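Local coordinates for protein endo alpha-1,4 polygalactosaminidase (PDB 6OJ1) that cleaves alpha-1,4-linked galactosamine chains at internal sites as a family GH114 glycoside hydrolase and disrupts microbial biofilms, at residues H229-N240 against S262-W273; Q35-I44 against P221-I230. All coordinates share one frame; numbering follows the deposited sequence.

Interaction 1. Residues H229-N240 against S262-W273. With MAN (alpha-D-mannopyranose), chain B.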
loop_
_atom_site.group_PDB
_atom_site.type_symbol
_atom_site.label_atom_id
_atom_site.label_comp_id
_atom_site.label_asym_id
_atom_site.label_seq_id
_atom_site.Cartn_x
_atom_site.Cartn_y
_atom_site.Cartn_z
ATOM N N HIS A 229 4.406 -7.296 -4.468
ATOM C CA HIS A 229 5.187 -7.960 -3.433
ATOM C C HIS A 229 6.548 -7.292 -3.297
ATOM O O HIS A 229 7.288 -7.184 -4.280
ATOM C CB HIS A 229 5.324 -9.447 -3.774
ATOM C CG HIS A 229 6.329 -10.178 -2.943
ATOM N ND1 HIS A 229 7.319 -10.958 -3.502
ATOM C CD2 HIS A 229 6.498 -10.255 -1.600
ATOM C CE1 HIS A 229 8.059 -11.480 -2.540
ATOM N NE2 HIS A 229 7.586 -11.066 -1.377
ATOM N N ILE A 230 6.886 -6.864 -2.077
ATOM C CA ILE A 230 8.155 -6.191 -1.788
ATOM C C ILE A 230 8.994 -7.067 -0.872
ATOM O O ILE A 230 8.484 -7.607 0.114
ATOM C CB ILE A 230 7.931 -4.821 -1.114
ATOM C CG1 ILE A 230 6.890 -3.985 -1.845
ATOM C CG2 ILE A 230 9.248 -4.055 -1.010
ATOM C CD1 ILE A 230 6.489 -2.735 -1.049
ATOM N N GLU A 231 10.291 -7.194 -1.180
ATOM C CA GLU A 231 11.252 -7.744 -0.234
ATOM C C GLU A 231 12.388 -6.749 -0.057
ATOM O O GLU A 231 12.702 -5.974 -0.967
ATOM C CB GLU A 231 11.812 -9.106 -0.679
ATOM C CG GLU A 231 10.749 -10.232 -0.763
ATOM C CD GLU A 231 10.316 -10.768 0.597
ATOM O OE1 GLU A 231 11.123 -10.729 1.550
ATOM O OE2 GLU A 231 9.163 -11.251 0.709
ATOM N N TYR A 232 12.998 -6.775 1.130
ATOM C CA TYR A 232 14.016 -5.806 1.535
ATOM C C TYR A 232 15.282 -6.558 1.929
ATOM O O TYR A 232 15.634 -6.625 3.114
ATOM C CB TYR A 232 13.538 -4.951 2.706
ATOM C CG TYR A 232 12.274 -4.144 2.486
ATOM C CD1 TYR A 232 12.250 -3.066 1.611
ATOM C CD2 TYR A 232 11.114 -4.447 3.188
ATOM C CE1 TYR A 232 11.088 -2.314 1.428
ATOM C CE2 TYR A 232 9.955 -3.708 3.024
ATOM C CZ TYR A 232 9.943 -2.643 2.141
ATOM O OH TYR A 232 8.797 -1.891 1.963
ATOM N N PRO A 233 16.003 -7.121 0.961
ATOM C CA PRO A 233 17.113 -8.025 1.315
ATOM C C PRO A 233 18.311 -7.334 1.955
ATOM O O PRO A 233 19.106 -8.016 2.614
ATOM C CB PRO A 233 17.484 -8.667 -0.029
ATOM C CG PRO A 233 17.008 -7.719 -1.046
ATOM C CD PRO A 233 15.770 -7.062 -0.491
ATOM N N LYS A 234 18.481 -6.021 1.782
ATOM C CA LYS A 234 19.592 -5.320 2.422
ATOM C C LYS A 234 19.331 -5.023 3.892
ATOM O O LYS A 234 20.233 -4.542 4.584
ATOM C CB LYS A 234 19.902 -4.003 1.691
ATOM C CG LYS A 234 20.224 -4.150 0.201
ATOM C CD LYS A 234 20.407 -2.786 -0.495
ATOM C CE LYS A 234 20.221 -2.907 -2.002
ATOM N NZ LYS A 234 20.208 -1.553 -2.691
ATOM N N GLY A 235 18.129 -5.288 4.385
ATOM C CA GLY A 235 17.845 -5.056 5.785
ATOM C C GLY A 235 17.259 -3.683 6.028
ATOM O O GLY A 235 16.965 -2.918 5.107
ATOM N N ASP A 236 17.101 -3.364 7.309
ATOM C CA ASP A 236 16.337 -2.184 7.695
ATOM C C ASP A 236 17.197 -0.949 7.932
ATOM O O ASP A 236 16.656 0.090 8.322
ATOM C CB ASP A 236 15.503 -2.497 8.942
ATOM C CG ASP A 236 16.358 -2.860 10.132
ATOM O OD1 ASP A 236 17.531 -3.248 9.927
ATOM O OD2 ASP A 236 15.859 -2.738 11.274
ATOM N N LYS A 237 18.507 -1.013 7.681
ATOM C CA LYS A 237 19.380 0.123 7.935
ATOM C C LYS A 237 20.287 0.486 6.763
ATOM O O LYS A 237 21.072 1.432 6.886
ATOM C CB LYS A 237 20.248 -0.137 9.178
ATOM N N THR A 238 20.205 -0.225 5.642
ATOM C CA THR A 238 21.065 0.006 4.487
ATOM C C THR A 238 20.189 0.346 3.290
ATOM O O THR A 238 19.322 -0.447 2.910
ATOM C CB THR A 238 21.925 -1.224 4.184
ATOM O OG1 THR A 238 22.782 -1.490 5.300
ATOM C CG2 THR A 238 22.774 -1.004 2.931
ATOM N N ASN A 239 20.417 1.519 2.701
ATOM C CA ASN A 239 19.746 1.939 1.478
ATOM C C ASN A 239 20.811 2.432 0.518
ATOM O O ASN A 239 21.571 3.347 0.857
ATOM C CB ASN A 239 18.730 3.054 1.750
ATOM C CG ASN A 239 17.729 2.679 2.819
ATOM O OD1 ASN A 239 16.832 1.887 2.576
ATOM N ND2 ASN A 239 17.872 3.258 4.005
ATOM N N ASN A 240 20.878 1.831 -0.668
ATOM C CA ASN A 240 21.845 2.271 -1.668
ATOM C C ASN A 240 21.408 1.752 -3.035
ATOM O O ASN A 240 20.416 1.033 -3.164
ATOM C CB ASN A 240 23.268 1.829 -1.306
ATOM C CG ASN A 240 23.413 0.322 -1.188
ATOM O OD1 ASN A 240 22.911 -0.434 -2.015
ATOM N ND2 ASN A 240 24.111 -0.117 -0.152
ATOM N N SER A 262 3.910 -10.249 -8.132
ATOM C CA SER A 262 4.620 -9.169 -8.816
ATOM C C SER A 262 5.676 -8.642 -7.857
ATOM O O SER A 262 5.429 -7.731 -7.072
ATOM C CB SER A 262 3.656 -8.073 -9.246
ATOM O OG SER A 262 2.714 -8.593 -10.167
ATOM N N THR A 263 6.870 -9.227 -7.917
ATOM C CA THR A 263 7.886 -8.950 -6.915
ATOM C C THR A 263 8.749 -7.769 -7.335
ATOM O O THR A 263 9.143 -7.656 -8.501
ATOM C CB THR A 263 8.755 -10.185 -6.676
ATOM O OG1 THR A 263 7.931 -11.258 -6.191
ATOM C CG2 THR A 263 9.846 -9.879 -5.653
ATOM N N VAL A 264 9.021 -6.879 -6.377
ATOM C CA VAL A 264 10.105 -5.907 -6.488
ATOM C C VAL A 264 11.063 -6.108 -5.322
ATOM O O VAL A 264 10.642 -6.377 -4.191
ATOM C CB VAL A 264 9.605 -4.446 -6.516
ATOM C CG1 VAL A 264 8.985 -4.125 -7.860
ATOM C CG2 VAL A 264 8.623 -4.174 -5.359
ATOM N N ILE A 265 12.352 -5.967 -5.602
ATOM C CA ILE A 265 13.380 -5.899 -4.574
ATOM C C ILE A 265 13.714 -4.431 -4.373
ATOM O O ILE A 265 14.034 -3.729 -5.340
ATOM C CB ILE A 265 14.613 -6.719 -4.988
ATOM C CG1 ILE A 265 14.234 -8.202 -5.059
ATOM C CG2 ILE A 265 15.760 -6.493 -4.040
ATOM C CD1 ILE A 265 15.136 -9.012 -5.944
ATOM N N LYS A 266 13.599 -3.946 -3.131
ATOM C CA LYS A 266 13.679 -2.514 -2.859
ATOM C C LYS A 266 14.587 -2.252 -1.662
ATOM O O LYS A 266 14.831 -3.133 -0.832
ATOM C CB LYS A 266 12.276 -1.901 -2.568
ATOM C CG LYS A 266 11.259 -2.066 -3.681
ATOM C CD LYS A 266 11.622 -1.163 -4.864
ATOM C CE LYS A 266 11.520 0.321 -4.496
ATOM N NZ LYS A 266 11.751 1.147 -5.732
ATOM N N ASN A 267 15.067 -1.010 -1.571
ATOM C CA ASN A 267 15.564 -0.490 -0.305
ATOM C C ASN A 267 14.408 -0.284 0.671
ATOM O O ASN A 267 13.281 -0.000 0.267
ATOM C CB ASN A 267 16.266 0.852 -0.502
ATOM C CG ASN A 267 17.524 0.738 -1.306
ATOM O OD1 ASN A 267 18.348 -0.146 -1.075
ATOM N ND2 ASN A 267 17.700 1.656 -2.255
ATOM N N MET A 268 14.713 -0.391 1.976
ATOM C CA MET A 268 13.684 -0.168 2.995
ATOM C C MET A 268 13.129 1.255 2.942
ATOM O O MET A 268 11.983 1.491 3.347
ATOM C CB MET A 268 14.253 -0.473 4.391
ATOM C CG MET A 268 13.266 -0.296 5.537
ATOM S SD MET A 268 12.090 -1.661 5.717
ATOM C CE MET A 268 13.169 -2.979 6.250
ATOM N N ASN A 269 13.898 2.213 2.411
ATOM C CA ASN A 269 13.384 3.576 2.324
ATOM C C ASN A 269 12.468 3.784 1.122
ATOM O O ASN A 269 11.892 4.868 0.987
ATOM C CB ASN A 269 14.542 4.603 2.318
ATOM C CG ASN A 269 15.396 4.573 1.050
ATOM O OD1 ASN A 269 15.104 3.850 0.097
ATOM N ND2 ASN A 269 16.466 5.398 1.030
ATOM N N LEU A 270 12.314 2.771 0.264
ATOM C CA LEU A 270 11.433 2.829 -0.905
ATOM C C LEU A 270 11.742 4.040 -1.795
ATOM O O LEU A 270 10.844 4.718 -2.303
ATOM C CB LEU A 270 9.961 2.793 -0.477
ATOM C CG LEU A 270 9.543 1.440 0.121
ATOM C CD1 LEU A 270 8.085 1.550 0.677
ATOM C CD2 LEU A 270 9.672 0.314 -0.908
ATOM N N ASN A 271 13.033 4.298 -2.013
ATOM C CA ASN A 271 13.441 5.283 -3.011
ATOM C C ASN A 271 13.385 4.658 -4.412
ATOM O O ASN A 271 12.745 3.618 -4.592
ATOM C CB ASN A 271 14.828 5.853 -2.658
ATOM C CG ASN A 271 15.951 4.802 -2.701
ATOM O OD1 ASN A 271 15.736 3.647 -3.068
ATOM N ND2 ASN A 271 17.168 5.228 -2.348
ATOM N N ASN A 272 14.025 5.272 -5.421
ATOM C CA ASN A 272 13.859 4.798 -6.800
ATOM C C ASN A 272 14.398 3.379 -7.002
ATOM O O ASN A 272 13.837 2.603 -7.791
ATOM C CB ASN A 272 14.573 5.733 -7.795
ATOM C CG ASN A 272 13.751 6.986 -8.162
ATOM O OD1 ASN A 272 12.535 6.932 -8.321
ATOM N ND2 ASN A 272 14.448 8.114 -8.338
ATOM N N TRP A 273 15.513 3.034 -6.357
ATOM C CA TRP A 273 16.243 1.821 -6.728
ATOM C C TRP A 273 15.340 0.596 -6.684
ATOM O O TRP A 273 14.562 0.422 -5.748
ATOM C CB TRP A 273 17.431 1.595 -5.794
ATOM C CG TRP A 273 18.155 0.319 -6.102
ATOM C CD1 TRP A 273 19.107 0.128 -7.063
ATOM C CD2 TRP A 273 17.970 -0.947 -5.461
ATOM N NE1 TRP A 273 19.544 -1.176 -7.043
ATOM C CE2 TRP A 273 18.850 -1.858 -6.077
ATOM C CE3 TRP A 273 17.135 -1.400 -4.431
ATOM C CZ2 TRP A 273 18.938 -3.187 -5.688
ATOM C CZ3 TRP A 273 17.223 -2.724 -4.043
ATOM C CH2 TRP A 273 18.107 -3.605 -4.675
HETATM C C1 MAN B . 19.508 9.421 2.248
HETATM C C2 MAN B . 18.132 8.706 2.385
HETATM C C3 MAN B . 18.193 7.609 3.456
HETATM C C4 MAN B . 19.411 6.674 3.225
HETATM C C5 MAN B . 20.706 7.519 3.142
HETATM C C6 MAN B . 21.950 6.701 2.846
HETATM O O2 MAN B . 17.769 8.044 1.174
HETATM O O3 MAN B . 16.966 6.869 3.520
HETATM O O4 MAN B . 19.525 5.720 4.283
HETATM O O5 MAN B . 20.573 8.501 2.084
HETATM O O6 MAN B . 23.070 7.587 2.871
HETATM O O HOH W 1 9.398 0.335 3.804
HETATM O O HOH W 2 16.718 -3.954 0.906
HETATM O O HOH W 3 17.108 -1.906 2.720
#
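This contact is the last beta-alpha-beta unit of the (beta/alpha)-barrel, where His-229, Ile-230 and Glu-231 pair in parallel with Thr-263, Val-264 and Ile-265. Helix 246-253 makes the crossover between the two strands. Val-264 N donates to His-229 O (2.7 Å), Glu-231 N to Val-264 O, and Lys-266 N to Glu-231 O. Beside the ladder, His-229 ND1 meets Thr-263 OG1 at 2.8 Å, in the plane of the imidazole. NE2 of the same ring donates to the anti lone pair of Glu-231 OE2 (2.6 Å), so both ring nitrogens are engaged and the ring's rotation is fixed.

Past the strands, Met-268 SD sits over the centre of the Tyr-232 ring, 3.9 Å from the centroid. This is a Met-aromatic contact. The phenol OH is hydrogen-bonded to Glu-206. The extended Lys-234 chain brings NZ over the face of Trp-273, 3.3 Å from the six-membered-ring centroid, a cation-pi contact. NZ also donates to Asn-267 OD1 (2.8 Å), while Asn-240 N reaches that oxygen from the opposite face of the amide. Asn-239 ND2 donates to O4 (3.0 Å) and Asn-269 ND2 to O3 (2.9 Å) of a glycan mannose. Lys-234 NZ is also bonded to Asn-240 OD1 and Leu-242 O; these oxygens and the indole face would probably favour the charged ammonium.

Interaction 2. Residues Q35-I44 against P221-I230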
loop_
_atom_site.group_PDB
_atom_site.type_symbol
_atom_site.label_atom_id
_atom_site.label_comp_id
_atom_site.label_asym_id
_atom_site.label_seq_id
_atom_site.Cartn_x
_atom_site.Cartn_y
_atom_site.Cartn_z
ATOM N N GLN A 35 -9.164 -3.486 -12.950
ATOM C CA GLN A 35 -8.653 -4.675 -12.263
ATOM C C GLN A 35 -7.358 -5.109 -12.933
ATOM O O GLN A 35 -7.393 -5.804 -13.964
ATOM C CB GLN A 35 -9.671 -5.812 -12.287
ATOM C CG GLN A 35 -9.140 -7.116 -11.698
ATOM C CD GLN A 35 -8.705 -6.978 -10.242
ATOM O OE1 GLN A 35 -9.542 -6.882 -9.342
ATOM N NE2 GLN A 35 -7.387 -6.974 -10.005
ATOM N N PRO A 36 -6.197 -4.729 -12.396
ATOM C CA PRO A 36 -4.928 -5.143 -13.017
ATOM C C PRO A 36 -4.766 -6.659 -13.013
ATOM O O PRO A 36 -5.305 -7.367 -12.160
ATOM C CB PRO A 36 -3.869 -4.460 -12.148
ATOM C CG PRO A 36 -4.562 -4.270 -10.794
ATOM C CD PRO A 36 -5.991 -3.945 -11.168
ATOM N N ALA A 37 -4.015 -7.161 -13.994
ATOM C CA ALA A 37 -3.875 -8.600 -14.144
ATOM C C ALA A 37 -2.853 -9.145 -13.153
ATOM O O ALA A 37 -1.940 -8.440 -12.723
ATOM C CB ALA A 37 -3.460 -8.954 -15.571
ATOM N N VAL A 38 -3.037 -10.415 -12.777
ATOM C CA VAL A 38 -2.013 -11.131 -12.032
ATOM C C VAL A 38 -0.692 -11.037 -12.784
ATOM O O VAL A 38 -0.648 -11.172 -14.010
ATOM C CB VAL A 38 -2.428 -12.599 -11.828
ATOM C CG1 VAL A 38 -1.270 -13.406 -11.247
ATOM C CG2 VAL A 38 -3.654 -12.692 -10.920
ATOM N N GLY A 39 0.386 -10.790 -12.051
ATOM C CA GLY A 39 1.707 -10.736 -12.648
ATOM C C GLY A 39 2.115 -9.397 -13.230
ATOM O O GLY A 39 3.234 -9.285 -13.757
ATOM N N THR A 40 1.265 -8.377 -13.149
ATOM C CA THR A 40 1.613 -7.090 -13.739
ATOM C C THR A 40 2.844 -6.516 -13.051
ATOM O O THR A 40 2.907 -6.445 -11.820
ATOM C CB THR A 40 0.443 -6.108 -13.639
ATOM O OG1 THR A 40 -0.672 -6.609 -14.391
ATOM C CG2 THR A 40 0.854 -4.758 -14.200
ATOM N N LYS A 41 3.830 -6.117 -13.855
ATOM C CA LYS A 41 5.055 -5.538 -13.318
ATOM C C LYS A 41 4.785 -4.153 -12.743
ATOM O O LYS A 41 4.054 -3.349 -13.332
ATOM C CB LYS A 41 6.112 -5.446 -14.417
ATOM C CG LYS A 41 7.480 -4.993 -13.943
ATOM C CD LYS A 41 8.462 -5.023 -15.127
ATOM C CE LYS A 41 9.819 -4.452 -14.764
ATOM N NZ LYS A 41 10.733 -4.480 -15.954
ATOM N N TRP A 42 5.391 -3.865 -11.593
ATOM C CA TRP A 42 5.156 -2.592 -10.931
ATOM C C TRP A 42 6.467 -2.012 -10.421
ATOM O O TRP A 42 7.518 -2.663 -10.410
ATOM C CB TRP A 42 4.139 -2.716 -9.783
ATOM C CG TRP A 42 4.630 -3.388 -8.513
ATOM C CD1 TRP A 42 5.283 -4.584 -8.410
ATOM C CD2 TRP A 42 4.436 -2.918 -7.167
ATOM N NE1 TRP A 42 5.535 -4.872 -7.082
ATOM C CE2 TRP A 42 5.032 -3.867 -6.301
ATOM C CE3 TRP A 42 3.823 -1.783 -6.612
ATOM C CZ2 TRP A 42 5.039 -3.718 -4.911
ATOM C CZ3 TRP A 42 3.824 -1.629 -5.221
ATOM C CH2 TRP A 42 4.425 -2.600 -4.387
ATOM N N GLN A 43 6.376 -0.751 -10.023
ATOM C CA GLN A 43 7.419 -0.018 -9.331
ATOM C C GLN A 43 6.742 0.726 -8.193
ATOM O O GLN A 43 5.574 1.103 -8.301
ATOM C CB GLN A 43 8.152 0.945 -10.300
ATOM C CG GLN A 43 8.899 2.140 -9.671
ATOM C CD GLN A 43 10.174 1.763 -8.908
ATOM O OE1 GLN A 43 10.203 0.792 -8.159
ATOM N NE2 GLN A 43 11.234 2.544 -9.101
ATOM N N ILE A 44 7.460 0.909 -7.091
ATOM C CA ILE A 44 6.967 1.696 -5.971
ATOM C C ILE A 44 8.072 2.648 -5.539
ATOM O O ILE A 44 9.242 2.259 -5.457
ATOM C CB ILE A 44 6.493 0.821 -4.789
ATOM C CG1 ILE A 44 6.104 1.707 -3.597
ATOM C CG2 ILE A 44 7.548 -0.223 -4.393
ATOM C CD1 ILE A 44 5.329 0.967 -2.481
ATOM N N PRO A 221 -3.958 -14.051 -6.222
ATOM C CA PRO A 221 -3.886 -14.534 -7.610
ATOM C C PRO A 221 -4.750 -15.750 -7.872
ATOM O O PRO A 221 -5.213 -15.929 -9.004
ATOM C CB PRO A 221 -2.389 -14.832 -7.810
ATOM C CG PRO A 221 -1.824 -14.939 -6.447
ATOM C CD PRO A 221 -2.618 -14.015 -5.598
ATOM N N GLN A 222 -4.998 -16.585 -6.860
ATOM C CA GLN A 222 -5.956 -17.671 -7.021
ATOM C C GLN A 222 -7.342 -17.146 -7.365
ATOM O O GLN A 222 -8.142 -17.874 -7.962
ATOM C CB GLN A 222 -5.990 -18.532 -5.751
ATOM C CG GLN A 222 -4.691 -19.314 -5.507
ATOM C CD GLN A 222 -4.577 -19.918 -4.104
ATOM O OE1 GLN A 222 -5.484 -19.797 -3.278
ATOM N NE2 GLN A 222 -3.451 -20.574 -3.838
ATOM N N ASN A 223 -7.637 -15.891 -7.019
ATOM C CA ASN A 223 -8.878 -15.234 -7.409
ATOM C C ASN A 223 -8.656 -14.155 -8.462
ATOM O O ASN A 223 -9.462 -13.223 -8.573
ATOM C CB ASN A 223 -9.575 -14.654 -6.180
ATOM C CG ASN A 223 -10.118 -15.731 -5.270
ATOM O OD1 ASN A 223 -11.272 -16.139 -5.396
ATOM N ND2 ASN A 223 -9.280 -16.219 -4.360
ATOM N N GLY A 224 -7.578 -14.255 -9.236
ATOM C CA GLY A 224 -7.368 -13.333 -10.334
ATOM C C GLY A 224 -6.872 -11.958 -9.953
ATOM O O GLY A 224 -6.996 -11.025 -10.753
ATOM N N LYS A 225 -6.298 -11.796 -8.761
ATOM C CA LYS A 225 -5.856 -10.484 -8.350
ATOM C C LYS A 225 -4.368 -10.513 -8.016
ATOM O O LYS A 225 -3.879 -11.495 -7.450
ATOM C CB LYS A 225 -6.678 -9.995 -7.145
ATOM C CG LYS A 225 -8.158 -9.745 -7.512
ATOM C CD LYS A 225 -9.063 -9.634 -6.288
ATOM C CE LYS A 225 -10.507 -9.401 -6.713
ATOM N NZ LYS A 225 -11.393 -9.192 -5.514
ATOM N N PRO A 226 -3.618 -9.481 -8.390
ATOM C CA PRO A 226 -2.166 -9.528 -8.206
ATOM C C PRO A 226 -1.774 -9.313 -6.751
ATOM O O PRO A 226 -2.539 -8.779 -5.942
ATOM C CB PRO A 226 -1.654 -8.384 -9.097
ATOM C CG PRO A 226 -2.818 -7.463 -9.272
ATOM C CD PRO A 226 -4.054 -8.321 -9.192
ATOM N N VAL A 227 -0.576 -9.789 -6.416
ATOM C CA VAL A 227 0.099 -9.417 -5.178
ATOM C C VAL A 227 1.284 -8.556 -5.581
ATOM O O VAL A 227 2.215 -9.034 -6.243
ATOM C CB VAL A 227 0.578 -10.621 -4.359
ATOM C CG1 VAL A 227 1.338 -10.107 -3.127
ATOM C CG2 VAL A 227 -0.591 -11.514 -3.965
ATOM N N PHE A 228 1.245 -7.297 -5.183
ATOM C CA PHE A 228 2.365 -6.387 -5.390
ATOM C C PHE A 228 3.308 -6.587 -4.212
ATOM O O PHE A 228 3.036 -6.145 -3.092
ATOM C CB PHE A 228 1.844 -4.965 -5.556
ATOM C CG PHE A 228 0.982 -4.818 -6.774
ATOM C CD1 PHE A 228 1.498 -5.132 -8.030
ATOM C CD2 PHE A 228 -0.342 -4.405 -6.679
ATOM C CE1 PHE A 228 0.713 -5.029 -9.181
ATOM C CE2 PHE A 228 -1.134 -4.291 -7.822
ATOM C CZ PHE A 228 -0.607 -4.608 -9.074
ATOM N N HIS A 229 4.406 -7.296 -4.468
ATOM C CA HIS A 229 5.187 -7.960 -3.433
ATOM C C HIS A 229 6.548 -7.292 -3.297
ATOM O O HIS A 229 7.288 -7.184 -4.280
ATOM C CB HIS A 229 5.324 -9.447 -3.774
ATOM C CG HIS A 229 6.329 -10.178 -2.943
ATOM N ND1 HIS A 229 7.319 -10.958 -3.502
ATOM C CD2 HIS A 229 6.498 -10.255 -1.600
ATOM C CE1 HIS A 229 8.059 -11.480 -2.540
ATOM N NE2 HIS A 229 7.586 -11.066 -1.377
ATOM N N ILE A 230 6.886 -6.864 -2.077
ATOM C CA ILE A 230 8.155 -6.191 -1.788
ATOM C C ILE A 230 8.994 -7.067 -0.872
ATOM O O ILE A 230 8.484 -7.607 0.114
ATOM C CB ILE A 230 7.931 -4.821 -1.114
ATOM C CG1 ILE A 230 6.890 -3.985 -1.845
ATOM C CG2 ILE A 230 9.248 -4.055 -1.010
ATOM C CD1 ILE A 230 6.489 -2.735 -1.049
HETATM O O HOH W 4 0.753 -10.547 -9.194
#
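Ala-37 O, which rests 3.6 Å from Pro-226 CB, is gripped twice from within its own segment. Thr-40 OG1 donates to it at 2.8 Å, and Thr-40 N reaches it from the same face of the carbonyl plane. The backbone bond closes a type II turn from Ala-37 to Thr-40, and the hydroxyl bond reinforces it. Water 4 ties the turn to the other segment by accepting from both Gly-39 N and Val-227 N. Gln-35, bent at chi2 (60°), curls back so that NE2 donates in its amide plane to a lone pair of Pro-36 O. NE2 also bonds to Gln-201 O. Val-38 spreads its two methyls over the end of helix 219-222: CG1 touches Pro-221 CB, and CG2 lies 3.4 Å from Gly-224 C. Gly-224 is the C-prime residue of the Schellman motif that ends that helix.

The segments then enter the barrel as strands 42-45 and 227-231, with strand 261-266 between them in the order round the barrel. No hydrogen bond joins the two segments directly, and side chains bridge the gap. Phe-228 CB stands over the centre of the Trp-42 six-membered ring, 3.4 Å from its centroid, as a CH-pi contact. The two aromatic rings meet obliquely, with planes at 44°. Thr-40 O lies at the Phe-228 edge. Ile-230 CG1 approaches the indole edge at CZ2 (3.6 Å), and Ile-230 CD1 touches Ile-44 CD1 (4.1 Å).

In the fold
Along the chain the two contacts are in series, interaction 2 first, and share His-229 and Ile-230. Both use strand 227-231, and their centres are about 18 Å apart. Interaction 2 belongs to the start of the strand, where the chain enters from helix 219-222. Interaction 1 takes in the strand's last residues, paired with 261-266, and the loops that follow. Strand 261-266 neighbours 227-231 in the barrel sheet and also touches the first strand, 42-45. Probable hydrogen bonds from Ser-262 OG to Thr-40 O and from Lys-266 NZ to Ile-44 O link the contacts. Together they join the first barrel strand to the last two parallel ones, which is consistent with closure of the barrel.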